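Side-chain contact in tyrocidine synthetase 3 (Brevibacillus brevis, PDB 2JGP), which probably carries a growing peptide on its carrier domain and forms peptide bonds in its condensation domain during nonribosomal synthesis of the antibiotic tyrocidine: residues Phe65-Thr69 with Ile70-Ala74. Sequence-based numbering, arbitrary orientation.
Sequences FEKPT and IQELA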
loop_
_atom_site.group_PDB
_atom_site.type_symbol
_atom_site.label_atom_id
_atom_site.label_comp_id
_atom_site.label_asym_id
_atom_site.label_seq_id
_atom_site.Cartn_x
_atom_site.Cartn_y
_atom_site.Cartn_z
ATOM N N PHE A 65 -31.474 12.389 -4.274
ATOM C CA PHE A 65 -32.737 11.842 -4.763
ATOM C C PHE A 65 -32.527 11.007 -6.026
ATOM O O PHE A 65 -33.072 9.910 -6.154
ATOM C CB PHE A 65 -33.744 12.962 -5.033
ATOM C CG PHE A 65 -34.500 13.403 -3.813
ATOM C CD1 PHE A 65 -34.446 14.717 -3.375
ATOM C CD2 PHE A 65 -35.283 12.502 -3.109
ATOM C CE1 PHE A 65 -35.170 15.128 -2.249
ATOM C CE2 PHE A 65 -36.002 12.901 -1.986
ATOM C CZ PHE A 65 -35.941 14.214 -1.555
ATOM N N GLU A 66 -31.729 11.540 -6.943
ATOM C CA GLU A 66 -31.457 10.906 -8.228
ATOM C C GLU A 66 -30.610 9.644 -8.075
ATOM O O GLU A 66 -30.832 8.661 -8.773
ATOM C CB GLU A 66 -30.743 11.908 -9.133
ATOM C CG GLU A 66 -30.499 11.462 -10.561
ATOM C CD GLU A 66 -29.843 12.556 -11.386
ATOM O OE1 GLU A 66 -30.422 13.659 -11.478
ATOM O OE2 GLU A 66 -28.750 12.320 -11.940
ATOM N N LYS A 67 -29.659 9.680 -7.142
ATOM C CA LYS A 67 -28.706 8.595 -6.923
ATOM C C LYS A 67 -28.839 8.122 -5.472
ATOM O O LYS A 67 -27.974 8.404 -4.645
ATOM C CB LYS A 67 -27.280 9.092 -7.176
ATOM C CG LYS A 67 -27.062 9.850 -8.474
ATOM C CD LYS A 67 -27.006 8.945 -9.691
ATOM C CE LYS A 67 -26.347 9.664 -10.874
ATOM N NZ LYS A 67 -26.029 8.716 -11.964
ATOM N N PRO A 68 -29.938 7.413 -5.156
ATOM C CA PRO A 68 -30.297 7.117 -3.766
ATOM C C PRO A 68 -29.574 5.941 -3.100
ATOM O O PRO A 68 -29.857 5.649 -1.938
ATOM C CB PRO A 68 -31.793 6.826 -3.864
ATOM C CG PRO A 68 -31.938 6.184 -5.200
ATOM C CD PRO A 68 -30.949 6.891 -6.095
ATOM N N THR A 69 -28.651 5.282 -3.802
ATOM C CA THR A 69 -27.898 4.184 -3.210
ATOM C C THR A 69 -26.440 4.580 -3.008
ATOM O O THR A 69 -25.917 5.446 -3.712
ATOM C CB THR A 69 -27.972 2.908 -4.078
ATOM O OG1 THR A 69 -27.387 3.164 -5.358
ATOM C CG2 THR A 69 -29.414 2.440 -4.248
ATOM N N ILE A 70 -25.791 3.945 -2.036
ATOM C CA ILE A 70 -24.393 4.220 -1.728
ATOM C C ILE A 70 -23.504 4.121 -2.973
ATOM O O ILE A 70 -22.663 4.990 -3.209
ATOM C CB ILE A 70 -23.848 3.251 -0.647
ATOM C CG1 ILE A 70 -24.466 3.549 0.721
ATOM C CG2 ILE A 70 -22.327 3.339 -0.556
ATOM C CD1 ILE A 70 -24.054 4.890 1.316
ATOM N N GLN A 71 -23.679 3.067 -3.769
ATOM C CA GLN A 71 -22.792 2.874 -4.924
ATOM C C GLN A 71 -22.987 3.955 -5.982
ATOM O O GLN A 71 -22.020 4.416 -6.579
ATOM C CB GLN A 71 -22.923 1.469 -5.526
ATOM C CG GLN A 71 -24.277 1.127 -6.110
ATOM C CD GLN A 71 -24.330 -0.293 -6.654
ATOM O OE1 GLN A 71 -23.369 -1.047 -6.545
ATOM N NE2 GLN A 71 -25.466 -0.661 -7.231
ATOM N N GLU A 72 -24.226 4.376 -6.202
ATOM C CA GLU A 72 -24.491 5.420 -7.188
ATOM C C GLU A 72 -23.943 6.767 -6.743
ATOM O O GLU A 72 -23.378 7.507 -7.548
ATOM C CB GLU A 72 -25.981 5.566 -7.438
ATOM C CG GLU A 72 -26.619 4.402 -8.152
ATOM C CD GLU A 72 -28.122 4.559 -8.219
ATOM O OE1 GLU A 72 -28.618 4.898 -9.303
ATOM O OE2 GLU A 72 -28.798 4.381 -7.181
ATOM N N LEU A 73 -24.143 7.089 -5.469
ATOM C CA LEU A 73 -23.740 8.389 -4.931
ATOM C C LEU A 73 -22.223 8.480 -4.818
ATOM O O LEU A 73 -21.642 9.524 -5.100
ATOM C CB LEU A 73 -24.406 8.628 -3.573
ATOM C CG LEU A 73 -24.366 10.045 -2.986
ATOM C CD1 LEU A 73 -25.023 11.059 -3.916
ATOM C CD2 LEU A 73 -25.059 10.050 -1.639
ATOM N N ALA A 74 -21.577 7.385 -4.422
ATOM C CA ALA A 74 -20.107 7.317 -4.433
ATOM C C ALA A 74 -19.537 7.517 -5.836
ATOM O O ALA A 74 -18.567 8.253 -6.013
ATOM C CB ALA A 74 -19.623 5.992 -3.855
HETATM O O HOH W 1 -23.723 7.693 -10.182
HETATM O O HOH W 2 -27.798 1.043 -7.006
#
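Thr-69 OG1 gives its proton to Glu-72 OE2 over 2.6 Å, using the carboxylate's anti lone pair, the one turned away from OE1. The same hydroxyl oxygen accepts twice: from water 2 at 2.7 Å, and weakly from Glu-72 N, 3.5 Å from OG1. One donated bond, one accepted from water and a weak third together satisfy the hydroxyl and should limit its rotation. With chi1 at 62°, OG1 sits between the backbone N and the carbonyl carbon of Thr-69, where it faces the first turn of helix 70-79. Glu-72 keeps its CG beside its own backbone N (chi1 -69°) and then runs extended, which brings the carboxylate back over the hydroxyl; OE2 also lies against Pro-68 CD, 3.5 Å away.

Water 2 in turn accepts from Gln-71 NE2, while the amide's OE1 is taken by Arg-8, so both polar atoms of the amide have partners. The Thr-69 carbonyl accepts from Leu-73 N at 3.0 Å, the first i to i+4 bond of the helix.

Lys-67, just past the end of helix 61-66, lays CB against Glu-72 CB at 3.8 Å, the two side chains crossing at about a right angle. Its bent chain leads NZ to water 1, which donates to Glu-72 O. NZ stays 5.3 Å from Glu-72 OE1, so charge attraction there is probably modest. Leu-73 packs on Ile-63 and Leu-64, tying the two helices together. Thr-69 is the N-cap of helix 70-79 in the peptidyl carrier domain, and with Glu-72 it has the residue pattern of a capping box, but the carboxylate bonds the threonine hydroxyl instead of the Thr-69 backbone N-H.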